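Local coordinates for protein tRNA delta(2)-isopentenylpyrophosphate transferase (Staphylococcus epidermidis ATCC 12228, PDB 3D3Q) that probably transfers a dimethylallyl group from dimethylallyl diphosphate onto the adenine at position 37 of tRNAs that read codons beginning with uridine, at residues I203-S206 and R207-Y211; L212-N215 and K216-D219; D219-G223 and H224-N228; Q245-G248 and Y249-V253; N264-E267 and K268-H272. All coordinates share one frame; numbering follows the deposited sequence.

Contact 1. Residues I203-S206 and R207-Y211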
loop_
_atom_site.group_PDB
_atom_site.type_symbol
_atom_site.label_atom_id
_atom_site.label_comp_id
_atom_site.label_asym_id
_atom_site.label_seq_id
_atom_site.Cartn_x
_atom_site.Cartn_y
_atom_site.Cartn_z
ATOM N N ILE A 203 -2.168 -6.228 3.806
ATOM C CA ILE A 203 -2.346 -6.528 5.221
ATOM C C ILE A 203 -3.254 -5.471 5.821
ATOM O O ILE A 203 -2.927 -4.286 5.829
ATOM C CB ILE A 203 -1.018 -6.508 5.965
ATOM C CG1 ILE A 203 -0.023 -7.451 5.293
ATOM C CG2 ILE A 203 -1.240 -6.930 7.396
ATOM C CD1 ILE A 203 1.352 -7.407 5.920
ATOM N N GLU A 204 -4.393 -5.910 6.329
ATOM C CA GLU A 204 -5.378 -5.000 6.888
ATOM C C GLU A 204 -5.494 -5.096 8.410
ATOM O O GLU A 204 -4.928 -5.985 9.033
ATOM C CB GLU A 204 -6.732 -5.312 6.257
ATOM C CG GLU A 204 -7.847 -4.355 6.615
ATOM C CD GLU A 204 -9.215 -4.982 6.453
ATOM O OE1 GLU A 204 -9.495 -5.970 7.175
ATOM O OE2 GLU A 204 -9.995 -4.488 5.604
HETATM N N MSE A 205 -6.245 -4.177 9.002
HETATM C CA MSE A 205 -6.450 -4.178 10.435
HETATM C C MSE A 205 -7.447 -3.086 10.783
HETATM O O MSE A 205 -7.672 -2.177 9.988
HETATM C CB MSE A 205 -5.121 -3.955 11.149
HETATM C CG MSE A 205 -4.402 -2.715 10.677
HETATM SE SE MSE A 205 -2.520 -2.707 11.143
HETATM C CE MSE A 205 -2.723 -2.334 13.034
ATOM N N SER A 206 -8.054 -3.183 11.963
ATOM C CA SER A 206 -9.046 -2.206 12.389
ATOM C C SER A 206 -8.414 -0.847 12.606
ATOM O O SER A 206 -7.238 -0.756 12.948
ATOM C CB SER A 206 -9.734 -2.667 13.677
ATOM O OG SER A 206 -8.880 -2.565 14.810
ATOM N N ARG A 207 -9.195 0.210 12.410
ATOM C CA ARG A 207 -8.686 1.564 12.583
ATOM C C ARG A 207 -8.160 1.739 14.000
ATOM O O ARG A 207 -7.221 2.501 14.233
ATOM C CB ARG A 207 -9.780 2.615 12.321
ATOM C CG ARG A 207 -9.225 3.931 11.754
ATOM C CD ARG A 207 -9.881 5.205 12.291
ATOM N NE ARG A 207 -11.295 5.315 12.109
ATOM C CZ ARG A 207 -12.257 5.815 12.889
ATOM N NH1 ARG A 207 -13.460 5.752 12.367
ATOM N NH2 ARG A 207 -12.105 6.323 14.112
ATOM N N GLU A 208 -8.772 1.035 14.948
ATOM C CA GLU A 208 -8.351 1.124 16.341
ATOM C C GLU A 208 -6.897 0.670 16.477
ATOM O O GLU A 208 -6.033 1.443 16.897
ATOM C CB GLU A 208 -9.231 0.243 17.244
ATOM C CG GLU A 208 -10.719 0.619 17.354
ATOM C CD GLU A 208 -11.600 -0.047 16.290
ATOM O OE1 GLU A 208 -11.822 0.578 15.230
ATOM O OE2 GLU A 208 -12.057 -1.199 16.513
ATOM N N THR A 209 -6.638 -0.587 16.117
ATOM C CA THR A 209 -5.296 -1.153 16.214
ATOM C C THR A 209 -4.310 -0.372 15.351
ATOM O O THR A 209 -3.190 -0.095 15.768
ATOM C CB THR A 209 -5.272 -2.654 15.787
ATOM O OG1 THR A 209 -6.239 -3.395 16.541
ATOM C CG2 THR A 209 -3.898 -3.261 16.039
ATOM N N LEU A 210 -4.735 -0.020 14.147
ATOM C CA LEU A 210 -3.893 0.733 13.235
ATOM C C LEU A 210 -3.356 1.994 13.909
ATOM O O LEU A 210 -2.144 2.164 14.064
ATOM C CB LEU A 210 -4.696 1.125 11.989
ATOM C CG LEU A 210 -4.030 2.060 10.959
ATOM C CD1 LEU A 210 -2.841 1.344 10.351
ATOM C CD2 LEU A 210 -5.015 2.467 9.869
ATOM N N TYR A 211 -4.271 2.870 14.311
ATOM C CA TYR A 211 -3.910 4.129 14.953
ATOM C C TYR A 211 -3.046 3.961 16.194
ATOM O O TYR A 211 -2.160 4.773 16.468
ATOM C CB TYR A 211 -5.175 4.935 15.300
ATOM C CG TYR A 211 -5.810 5.636 14.111
ATOM C CD1 TYR A 211 -6.756 6.642 14.291
ATOM C CD2 TYR A 211 -5.446 5.309 12.807
ATOM C CE1 TYR A 211 -7.321 7.309 13.203
ATOM C CE2 TYR A 211 -6.002 5.964 11.713
ATOM C CZ TYR A 211 -6.936 6.966 11.919
ATOM O OH TYR A 211 -7.475 7.627 10.837
#

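Contact 2. Residues L212-N215 and K216-D219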
loop_
_atom_site.group_PDB
_atom_site.type_symbol
_atom_site.label_atom_id
_atom_site.label_comp_id
_atom_site.label_asym_id
_atom_site.label_seq_id
_atom_site.Cartn_x
_atom_site.Cartn_y
_atom_site.Cartn_z
ATOM N N LEU A 212 -3.297 2.901 16.943
ATOM C CA LEU A 212 -2.525 2.656 18.144
ATOM C C LEU A 212 -1.085 2.270 17.795
ATOM O O LEU A 212 -0.138 2.774 18.400
ATOM C CB LEU A 212 -3.194 1.553 18.952
ATOM C CG LEU A 212 -2.591 1.311 20.325
ATOM C CD1 LEU A 212 -2.669 2.585 21.155
ATOM C CD2 LEU A 212 -3.347 0.179 20.993
ATOM N N ARG A 213 -0.927 1.395 16.805
ATOM C CA ARG A 213 0.393 0.943 16.389
ATOM C C ARG A 213 1.204 2.080 15.803
ATOM O O ARG A 213 2.407 2.184 16.056
ATOM C CB ARG A 213 0.282 -0.187 15.370
ATOM C CG ARG A 213 -0.493 -1.371 15.881
ATOM C CD ARG A 213 -0.192 -2.600 15.075
ATOM N NE ARG A 213 1.117 -3.128 15.262
ATOM C CZ ARG A 213 2.042 -3.539 14.400
ATOM N NH1 ARG A 213 3.139 -3.985 14.971
ATOM N NH2 ARG A 213 1.959 -3.502 13.074
ATOM N N ILE A 214 0.551 2.928 15.016
ATOM C CA ILE A 214 1.239 4.061 14.423
ATOM C C ILE A 214 1.773 4.956 15.536
ATOM O O ILE A 214 2.955 5.300 15.545
ATOM C CB ILE A 214 0.309 4.870 13.494
ATOM C CG1 ILE A 214 -0.137 3.989 12.317
ATOM C CG2 ILE A 214 1.022 6.116 12.986
ATOM C CD1 ILE A 214 -1.158 4.622 11.415
ATOM N N ASN A 215 0.934 5.325 16.494
ATOM C CA ASN A 215 1.452 6.153 17.573
ATOM C C ASN A 215 2.663 5.495 18.200
ATOM O O ASN A 215 3.629 6.164 18.549
ATOM C CB ASN A 215 0.400 6.394 18.648
ATOM C CG ASN A 215 -0.772 7.165 18.123
ATOM O OD1 ASN A 215 -0.608 8.118 17.359
ATOM N ND2 ASN A 215 -1.969 6.772 18.533
ATOM N N LYS A 216 2.615 4.177 18.327
ATOM C CA LYS A 216 3.722 3.457 18.928
ATOM C C LYS A 216 4.964 3.398 18.040
ATOM O O LYS A 216 6.077 3.320 18.544
ATOM C CB LYS A 216 3.281 2.047 19.317
ATOM C CG LYS A 216 4.342 1.273 20.077
ATOM C CD LYS A 216 3.745 0.351 21.146
ATOM C CE LYS A 216 4.840 -0.348 21.965
ATOM N NZ LYS A 216 4.283 -1.150 23.085
ATOM N N ARG A 217 4.785 3.449 16.727
ATOM C CA ARG A 217 5.932 3.398 15.832
ATOM C C ARG A 217 6.626 4.747 15.776
ATOM O O ARG A 217 7.828 4.835 15.518
ATOM C CB ARG A 217 5.494 2.971 14.439
ATOM C CG ARG A 217 6.591 2.960 13.416
ATOM C CD ARG A 217 6.030 2.458 12.106
ATOM N NE ARG A 217 4.848 3.207 11.642
ATOM C CZ ARG A 217 4.889 4.395 11.039
ATOM N NH1 ARG A 217 3.761 4.988 10.654
ATOM N NH2 ARG A 217 6.058 4.990 10.826
ATOM N N VAL A 218 5.864 5.804 16.018
ATOM C CA VAL A 218 6.430 7.140 16.001
ATOM C C VAL A 218 7.268 7.278 17.264
ATOM O O VAL A 218 8.328 7.893 17.245
ATOM C CB VAL A 218 5.313 8.230 15.938
ATOM C CG1 VAL A 218 5.925 9.617 15.997
ATOM C CG2 VAL A 218 4.522 8.091 14.651
ATOM N N ASP A 219 6.805 6.683 18.362
ATOM C CA ASP A 219 7.551 6.752 19.620
ATOM C C ASP A 219 8.889 6.060 19.457
ATOM O O ASP A 219 9.913 6.572 19.899
ATOM C CB ASP A 219 6.783 6.093 20.771
ATOM C CG ASP A 219 5.549 6.880 21.182
ATOM O OD1 ASP A 219 5.509 8.108 20.921
ATOM O OD2 ASP A 219 4.620 6.274 21.784
#

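Contact 3. Residues D219-G223 and H224-N228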
loop_
_atom_site.group_PDB
_atom_site.type_symbol
_atom_site.label_atom_id
_atom_site.label_comp_id
_atom_site.label_asym_id
_atom_site.label_seq_id
_atom_site.Cartn_x
_atom_site.Cartn_y
_atom_site.Cartn_z
ATOM N N ASP A 219 6.805 6.683 18.362
ATOM C CA ASP A 219 7.551 6.752 19.620
ATOM C C ASP A 219 8.889 6.060 19.457
ATOM O O ASP A 219 9.913 6.572 19.899
ATOM C CB ASP A 219 6.783 6.093 20.771
ATOM C CG ASP A 219 5.549 6.880 21.182
ATOM O OD1 ASP A 219 5.509 8.108 20.921
ATOM O OD2 ASP A 219 4.620 6.274 21.784
ATOM N N ILE A 220 8.881 4.892 18.825
ATOM C CA ILE A 220 10.111 4.144 18.626
ATOM C C ILE A 220 11.103 4.905 17.753
ATOM O O ILE A 220 12.291 4.955 18.059
ATOM C CB ILE A 220 9.832 2.787 17.982
ATOM C CG1 ILE A 220 8.772 2.035 18.785
ATOM C CG2 ILE A 220 11.113 1.979 17.923
ATOM C CD1 ILE A 220 8.326 0.739 18.144
HETATM N N MSE A 221 10.615 5.492 16.663
HETATM C CA MSE A 221 11.487 6.243 15.765
HETATM C C MSE A 221 12.211 7.352 16.522
HETATM O O MSE A 221 13.421 7.525 16.370
HETATM C CB MSE A 221 10.702 6.871 14.614
HETATM C CG MSE A 221 9.905 5.909 13.755
HETATM SE SE MSE A 221 9.405 6.729 12.048
HETATM C CE MSE A 221 8.404 8.277 12.669
ATOM N N LEU A 222 11.464 8.112 17.322
ATOM C CA LEU A 222 12.054 9.195 18.100
ATOM C C LEU A 222 13.097 8.588 19.010
ATOM O O LEU A 222 14.177 9.143 19.195
ATOM C CB LEU A 222 10.986 9.909 18.940
ATOM C CG LEU A 222 10.142 11.015 18.291
ATOM C CD1 LEU A 222 11.019 12.198 17.914
ATOM C CD2 LEU A 222 9.450 10.477 17.074
ATOM N N GLY A 223 12.764 7.423 19.557
ATOM C CA GLY A 223 13.664 6.732 20.457
ATOM C C GLY A 223 14.859 6.124 19.763
ATOM O O GLY A 223 15.837 5.789 20.414
ATOM N N HIS A 224 14.799 5.976 18.446
ATOM C CA HIS A 224 15.925 5.394 17.740
ATOM C C HIS A 224 16.865 6.413 17.098
ATOM O O HIS A 224 17.873 6.037 16.503
ATOM C CB HIS A 224 15.432 4.396 16.697
ATOM C CG HIS A 224 15.183 3.025 17.248
ATOM N ND1 HIS A 224 14.908 1.938 16.444
ATOM C CD2 HIS A 224 15.178 2.559 18.520
ATOM C CE1 HIS A 224 14.744 0.864 17.196
ATOM N NE2 HIS A 224 14.902 1.213 18.461
ATOM N N GLY A 225 16.546 7.698 17.216
ATOM C CA GLY A 225 17.410 8.713 16.647
ATOM C C GLY A 225 16.888 9.403 15.405
ATOM O O GLY A 225 17.676 9.920 14.610
ATOM N N LEU A 226 15.567 9.403 15.228
ATOM C CA LEU A 226 14.932 10.057 14.076
ATOM C C LEU A 226 15.323 11.526 14.023
ATOM O O LEU A 226 15.735 12.034 12.983
ATOM C CB LEU A 226 13.400 9.960 14.165
ATOM C CG LEU A 226 12.615 10.888 13.226
ATOM C CD1 LEU A 226 12.950 10.567 11.781
ATOM C CD2 LEU A 226 11.119 10.746 13.472
ATOM N N PHE A 227 15.185 12.206 15.155
ATOM C CA PHE A 227 15.521 13.612 15.219
ATOM C C PHE A 227 16.995 13.816 14.864
ATOM O O PHE A 227 17.335 14.762 14.159
ATOM C CB PHE A 227 15.215 14.164 16.613
ATOM C CG PHE A 227 15.324 15.660 16.716
ATOM C CD1 PHE A 227 16.566 16.274 16.858
ATOM C CD2 PHE A 227 14.187 16.458 16.638
ATOM C CE1 PHE A 227 16.678 17.666 16.929
ATOM C CE2 PHE A 227 14.286 17.849 16.708
ATOM C CZ PHE A 227 15.539 18.457 16.849
ATOM N N ASN A 228 17.869 12.928 15.333
ATOM C CA ASN A 228 19.289 13.065 15.031
ATOM C C ASN A 228 19.506 12.961 13.521
ATOM O O ASN A 228 20.374 13.628 12.953
ATOM C CB ASN A 228 20.103 11.982 15.736
ATOM C CG ASN A 228 21.595 12.228 15.635
ATOM O OD1 ASN A 228 22.405 11.337 15.884
ATOM N ND2 ASN A 228 21.967 13.449 15.272
#

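Contact 4. Residues Q245-G248 and Y249-V253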
loop_
_atom_site.group_PDB
_atom_site.type_symbol
_atom_site.label_atom_id
_atom_site.label_comp_id
_atom_site.label_asym_id
_atom_site.label_seq_id
_atom_site.Cartn_x
_atom_site.Cartn_y
_atom_site.Cartn_z
ATOM N N GLN A 245 10.197 16.875 2.665
ATOM C CA GLN A 245 8.811 17.309 2.827
ATOM C C GLN A 245 7.924 16.159 3.209
ATOM O O GLN A 245 6.737 16.346 3.457
ATOM C CB GLN A 245 8.300 17.928 1.529
ATOM C CG GLN A 245 8.832 19.306 1.276
ATOM C CD GLN A 245 8.371 20.263 2.340
ATOM O OE1 GLN A 245 7.172 20.460 2.523
ATOM N NE2 GLN A 245 9.314 20.867 3.054
ATOM N N ALA A 246 8.503 14.964 3.240
ATOM C CA ALA A 246 7.748 13.764 3.590
ATOM C C ALA A 246 7.417 13.755 5.073
ATOM O O ALA A 246 8.179 14.273 5.896
ATOM C CB ALA A 246 8.541 12.514 3.229
ATOM N N ILE A 247 6.275 13.166 5.409
ATOM C CA ILE A 247 5.854 13.093 6.792
ATOM C C ILE A 247 6.962 12.409 7.602
ATOM O O ILE A 247 7.424 11.320 7.258
ATOM C CB ILE A 247 4.503 12.328 6.917
ATOM C CG1 ILE A 247 4.563 11.389 8.120
ATOM C CG2 ILE A 247 4.157 11.618 5.594
ATOM C CD1 ILE A 247 3.478 10.344 8.134
ATOM N N GLY A 248 7.397 13.076 8.664
ATOM C CA GLY A 248 8.465 12.540 9.485
ATOM C C GLY A 248 9.749 13.361 9.377
ATOM O O GLY A 248 10.744 13.082 10.041
ATOM N N TYR A 249 9.734 14.376 8.527
ATOM C CA TYR A 249 10.888 15.218 8.364
ATOM C C TYR A 249 10.440 16.655 8.328
ATOM O O TYR A 249 11.037 17.509 8.978
ATOM C CB TYR A 249 11.654 14.893 7.077
ATOM C CG TYR A 249 12.276 13.523 7.049
ATOM C CD1 TYR A 249 11.517 12.410 6.762
ATOM C CD2 TYR A 249 13.619 13.344 7.327
ATOM C CE1 TYR A 249 12.078 11.144 6.747
ATOM C CE2 TYR A 249 14.194 12.081 7.315
ATOM C CZ TYR A 249 13.417 10.985 7.020
ATOM O OH TYR A 249 13.972 9.729 6.977
ATOM N N LYS A 250 9.379 16.931 7.576
ATOM C CA LYS A 250 8.872 18.297 7.471
ATOM C C LYS A 250 8.359 18.822 8.816
ATOM O O LYS A 250 8.386 20.026 9.057
ATOM C CB LYS A 250 7.756 18.392 6.414
ATOM C CG LYS A 250 6.495 17.628 6.762
ATOM C CD LYS A 250 5.347 17.906 5.797
ATOM C CE LYS A 250 4.108 17.121 6.225
ATOM N NZ LYS A 250 2.941 17.333 5.335
ATOM N N GLU A 251 7.913 17.928 9.697
ATOM C CA GLU A 251 7.410 18.353 11.000
ATOM C C GLU A 251 8.538 18.652 11.962
ATOM O O GLU A 251 8.452 19.568 12.770
ATOM C CB GLU A 251 6.501 17.286 11.613
ATOM C CG GLU A 251 5.283 16.958 10.767
ATOM C CD GLU A 251 5.496 15.749 9.882
ATOM O OE1 GLU A 251 6.673 15.353 9.688
ATOM O OE2 GLU A 251 4.484 15.211 9.370
ATOM N N LEU A 252 9.605 17.876 11.862
ATOM C CA LEU A 252 10.750 18.059 12.733
ATOM C C LEU A 252 11.687 19.182 12.317
ATOM O O LEU A 252 12.421 19.699 13.144
ATOM C CB LEU A 252 11.532 16.747 12.854
ATOM C CG LEU A 252 10.759 15.546 13.424
ATOM C CD1 LEU A 252 11.650 14.307 13.455
ATOM C CD2 LEU A 252 10.267 15.856 14.815
ATOM N N VAL A 253 11.683 19.572 11.051
ATOM C CA VAL A 253 12.590 20.648 10.640
ATOM C C VAL A 253 12.354 21.924 11.445
ATOM O O VAL A 253 13.299 22.552 11.911
ATOM C CB VAL A 253 12.471 20.983 9.124
ATOM C CG1 VAL A 253 13.427 22.106 8.758
ATOM C CG2 VAL A 253 12.799 19.760 8.295
#

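Contact 5. Residues N264-E267 and K268-H272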
loop_
_atom_site.group_PDB
_atom_site.type_symbol
_atom_site.label_atom_id
_atom_site.label_comp_id
_atom_site.label_asym_id
_atom_site.label_seq_id
_atom_site.Cartn_x
_atom_site.Cartn_y
_atom_site.Cartn_z
ATOM N N ASN A 264 4.439 19.517 20.573
ATOM C CA ASN A 264 3.487 19.893 19.537
ATOM C C ASN A 264 3.811 19.249 18.182
ATOM O O ASN A 264 2.924 18.718 17.503
ATOM C CB ASN A 264 3.447 21.416 19.418
ATOM C CG ASN A 264 2.728 22.063 20.588
ATOM O OD1 ASN A 264 2.645 23.282 20.686
ATOM N ND2 ASN A 264 2.187 21.235 21.483
ATOM N N ALA A 265 5.084 19.288 17.803
ATOM C CA ALA A 265 5.538 18.704 16.552
ATOM C C ALA A 265 5.236 17.211 16.522
ATOM O O ALA A 265 4.637 16.709 15.569
ATOM C CB ALA A 265 7.031 18.938 16.382
ATOM N N VAL A 266 5.657 16.494 17.556
ATOM C CA VAL A 266 5.412 15.064 17.608
ATOM C C VAL A 266 3.925 14.783 17.516
ATOM O O VAL A 266 3.509 13.793 16.918
ATOM C CB VAL A 266 5.961 14.449 18.904
ATOM C CG1 VAL A 266 5.620 12.961 18.959
ATOM C CG2 VAL A 266 7.468 14.649 18.961
ATOM N N GLU A 267 3.125 15.658 18.116
ATOM C CA GLU A 267 1.677 15.506 18.082
ATOM C C GLU A 267 1.184 15.520 16.633
ATOM O O GLU A 267 0.300 14.743 16.256
ATOM C CB GLU A 267 1.014 16.640 18.844
ATOM C CG GLU A 267 -0.456 16.715 18.563
ATOM C CD GLU A 267 -1.293 16.651 19.809
ATOM O OE1 GLU A 267 -1.386 17.690 20.506
ATOM O OE2 GLU A 267 -1.830 15.555 20.104
ATOM N N LYS A 268 1.762 16.414 15.829
ATOM C CA LYS A 268 1.402 16.535 14.422
ATOM C C LYS A 268 2.002 15.411 13.583
ATOM O O LYS A 268 1.428 15.006 12.571
ATOM C CB LYS A 268 1.843 17.897 13.880
ATOM C CG LYS A 268 1.104 19.063 14.524
ATOM C CD LYS A 268 1.338 20.382 13.791
ATOM C CE LYS A 268 2.821 20.783 13.797
ATOM N NZ LYS A 268 3.090 22.114 13.150
ATOM N N LEU A 269 3.159 14.909 14.006
ATOM C CA LEU A 269 3.817 13.816 13.300
ATOM C C LEU A 269 2.994 12.520 13.392
ATOM O O LEU A 269 2.850 11.799 12.405
ATOM C CB LEU A 269 5.227 13.597 13.870
ATOM C CG LEU A 269 6.017 12.357 13.439
ATOM C CD1 LEU A 269 6.105 12.292 11.934
ATOM C CD2 LEU A 269 7.406 12.403 14.050
ATOM N N LYS A 270 2.452 12.224 14.571
ATOM C CA LYS A 270 1.645 11.017 14.746
ATOM C C LYS A 270 0.304 11.184 14.041
ATOM O O LYS A 270 -0.316 10.205 13.630
ATOM C CB LYS A 270 1.398 10.738 16.228
ATOM C CG LYS A 270 2.665 10.539 17.061
ATOM C CD LYS A 270 2.326 10.231 18.517
ATOM C CE LYS A 270 3.568 10.098 19.362
ATOM N NZ LYS A 270 3.236 9.556 20.693
ATOM N N GLN A 271 -0.149 12.427 13.914
ATOM C CA GLN A 271 -1.408 12.681 13.247
ATOM C C GLN A 271 -1.233 12.456 11.745
ATOM O O GLN A 271 -1.879 11.580 11.174
ATOM C CB GLN A 271 -1.887 14.108 13.520
ATOM C CG GLN A 271 -3.365 14.299 13.235
ATOM C CD GLN A 271 -3.755 15.748 13.018
ATOM O OE1 GLN A 271 -4.941 16.063 12.913
ATOM N NE2 GLN A 271 -2.762 16.634 12.940
ATOM N N HIS A 272 -0.360 13.233 11.102
ATOM C CA HIS A 272 -0.107 13.076 9.660
ATOM C C HIS A 272 0.123 11.603 9.331
ATOM O O HIS A 272 -0.204 11.150 8.243
ATOM C CB HIS A 272 1.151 13.844 9.225
ATOM C CG HIS A 272 1.008 15.331 9.244
ATOM N ND1 HIS A 272 0.716 16.041 10.387
ATOM C CD2 HIS A 272 1.153 16.245 8.259
ATOM C CE1 HIS A 272 0.688 17.332 10.107
ATOM N NE2 HIS A 272 0.950 17.482 8.823
#

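Contact 1. Residues I203-S206 and R207-Y211
A chi1 of 73° sets Ser-206 OG between its own backbone N and carbonyl carbon, and from there the hydroxyl turns back over the first turn of the helix that starts at Arg-207. Ser-206 OG accepts from Thr-209 N at 3.3 Å in a nearly straight bond. This is a classic serine N-cap: the side chain of the residue just ahead of the helix takes up an N-H that has no earlier turn to bond to. The backbone of the same serine starts the regular ladder, since Leu-210 N donates to Ser-206 O at 2.9 Å. Ser-206 OG also has a partner beyond the turn, Glu-296 OE1, which bonds Thr-209 OG1 as well, so a single carboxylate oxygen ties the cap and the first turn together.

On the apolar side Met-205, present as selenomethionine, does the touching. A chi1 of 54° lifts Met-205 CG toward the helix, 4.1 Å from Leu-210 CB, and a bend at chi3 then swings the methyl group in against the first turn. Met-205 CE ends beside the Thr-209 methyl, and Met-205 SE lies 4.1 Å from Leu-210 CD1. The Met-205 and Leu-210 side chains cross at about a right angle.

Strand 197-204 of the parallel sheet is joined to helix 207-224 by just Met-205 and Ser-206. Leu-210 rests on Pro-15 of the predicted ATP-binding loop, Glu-204 makes a salt bridge to Lys-285, and Arg-207 and Tyr-211 lean on helix 262-286 at Lys-278.

Contact 2. Residues L212-N215 and K216-D219
Ile-214 and Arg-217 lie side by side on one face of the alpha helix 207-224, both side chains pointing the same way. The isoleucine methyl CG2 of Ile-214 approaches the guanidinium obliquely, 3.8 Å from Arg-217 NH1. Arg-217 leaves the backbone with CG anti to N (chi1 177°), runs straight through chi2, and then bends at chi3 (54°), which folds the flat group back alongside Ile-214. Farther out, the arginine touches Thr-16 and Ala-17 of the loop that probably binds ATP and substrate, so this face of the helix borders that loop.

The packed part of the contact is the buried pair Ile-214 and Val-218, one turn apart. Helix 262-286 covers both, Ile-214 against Ser-273 and Ala-277, Val-218 against Lys-270, while between themselves Ile-214 CG2 and Val-218 CG2 approach only to 4.4 Å. Asn-215 faces that helix too, and its OD1 accepts from Arg-274 NH1. Asp-219, whose N donates to Asn-215 O at 3.2 Å, is bridged to the same helix through Lys-270.

The solvent side is looser. Leu-212 and Lys-216 are exposed, and Lys-216 meets the preceding turn through its CB, 3.4 Å from Arg-213 O, before its chain leads off with its ammonium end away from the turn. Here the backbone ladder carries most of the contact, Lys-216 N donating to Leu-212 O at 3.1 Å. Of the backbone bonds, the one that runs most directly in line with its carbonyl belongs to the packed face, where Val-218 N reaches Ile-214 O at 3.0 Å.

Contact 3. Residues D219-G223 and H224-N228
The His-224 imidazole carries the methyl CG2 of Ile-220, from four residues back, over the centre of one face, 3.9 Å from the ring centroid and 11° off the normal, a well-formed CH-pi contact. At the edge of the ring, near its plane, is the backbone carbon of Gly-223. The Ile-220 and His-224 side chains run in the same direction, and both residues are exposed.

Beyond the ring the backbone turns through a Schellman motif. Gly-225 has a positive phi of 107°, which takes the chain out of the helix, and two bonds reach back into the last turn. One runs from Leu-226 N to Met-221 O at 3.1 Å; the other, from Gly-225 N to Leu-222 O at 3.4 Å, is weak. His-224 N also donates to Met-221 O, at 2.9 Å, coming from above the carbonyl plane on the face opposite to Leu-226 N, so that one oxygen is clamped from two sides.

Leu-226 closes the turn on its apolar side. Leu-226 CD2 lies 3.8 Å from CE of Met-221 (selenomethionine) and 4.0 Å from Leu-222 CD2, joining the last turn of one helix to the first of the next.

Gly-225 is both the exit from helix 207-224 and the N-cap of helix 226-235. Leu-222 and Leu-226 pack on Leu-269 of helix 262-286, while Leu-226 and Phe-227 meet helix 252-257.

Contact 4. Residues Q245-G248 and Y249-V253
Ala-246 O takes two backbone N-H groups: Tyr-249 N at 3.1 Å and, more weakly, Lys-250 N at 3.4 Å. The first bond closes a type II beta turn, with Ile-247 and Gly-248 at its corners and Gly-248 at a positive phi of 112°. The same oxygen lies in the plane of the Tyr-249 ring, at its edge, while Gly-248 O sits over one face. The tyrosine hydroxyl is held farther off by Glu-229.

Glu-251 also holds the turn. Its chain bends at chi2 (96°), which brings the carboxylate back to the turn, and Glu-251 OE1 accepts from Gly-248 N through its syn lone pair at 2.6 Å. Glu-251 OE2 lies 3.6 Å from Ile-247 CA. Lys-250 stretches past Gln-245, its CD 3.1 Å from Gln-245 O, so its aliphatic stem runs over the backbone.

Residues 245-250 form a region inferred to contact substrate tRNA. Buried beside the turn, the Glu-251 carboxylate is probably steadied as an anion by the Gly-248 amide, which would help keep this loop in one shape.

Contact 5. Residues N264-E267 and K268-H272
Lys-270 leaves its helix at CB, 3.8 Å from Val-266 O one turn back. Lys-270 CG comes to 3.4 Å of Val-266 O, and CD passes it a little farther off. Lys-270 CE then meets the valine side chain itself, 3.5 Å from Val-266 CG1, the two chains crossing at a slant. With CG anti to the carbonyl carbon (chi1 -59°) and every later torsion extended, the lysine runs back along the helix, so that NZ ends at Asp-219 OD1 of helix 207-224 in a salt bridge.

The backbone underneath is regular alpha helix. Leu-269 N donates to Ala-265 O at 2.8 Å and Lys-270 N to Val-266 O at 3.0 Å, whereas the next bond, from Gln-271 N to Glu-267 O, is weak. Leu-269 is buried toward Val-218 and Leu-222. Farther along, His-272 doubles up on Lys-268 O: its backbone N and its ring ND1 come to that oxygen from opposite faces of the carbonyl plane. The ring bond, His-272 ND1 to Lys-268 O, is suspiciously short as modelled at 2.5 Å, and its details are doubtful.

What the chemistry implies is clearest at Lys-270. Its methylenes pack on Val-266 while the ammonium reaches Asp-219, so one side chain gives both apolar cover and a charge pair between helices 262-286 and 207-224.

Overall arrangement
Contacts 1, 2 and 3 run along helix 207-224, contact 3 crossing into helix 226-235, with centres 12 Å apart from 1 to 2 and again from 2 to 3. Contact 1 meets contact 2 where Met-205 CE touches Arg-213 CD. Contact 5 on helix 262-286 touches contacts 2, 3 and 4: the Asp-219 OD1 to Lys-270 NZ bridge, 2.7 Å, joins it to the residue that contacts 2 and 3 share. Contact 4 touches both contacts 3 and 5, through Leu-252 CD1, 3.6 Å from Leu-226 CG, and Gly-248 CA, beside Leu-269 CD1. Toward the probable substrate site, the side chains of Arg-217 and Ile-247 come within about 4 and 7 Å of that of Thr-16.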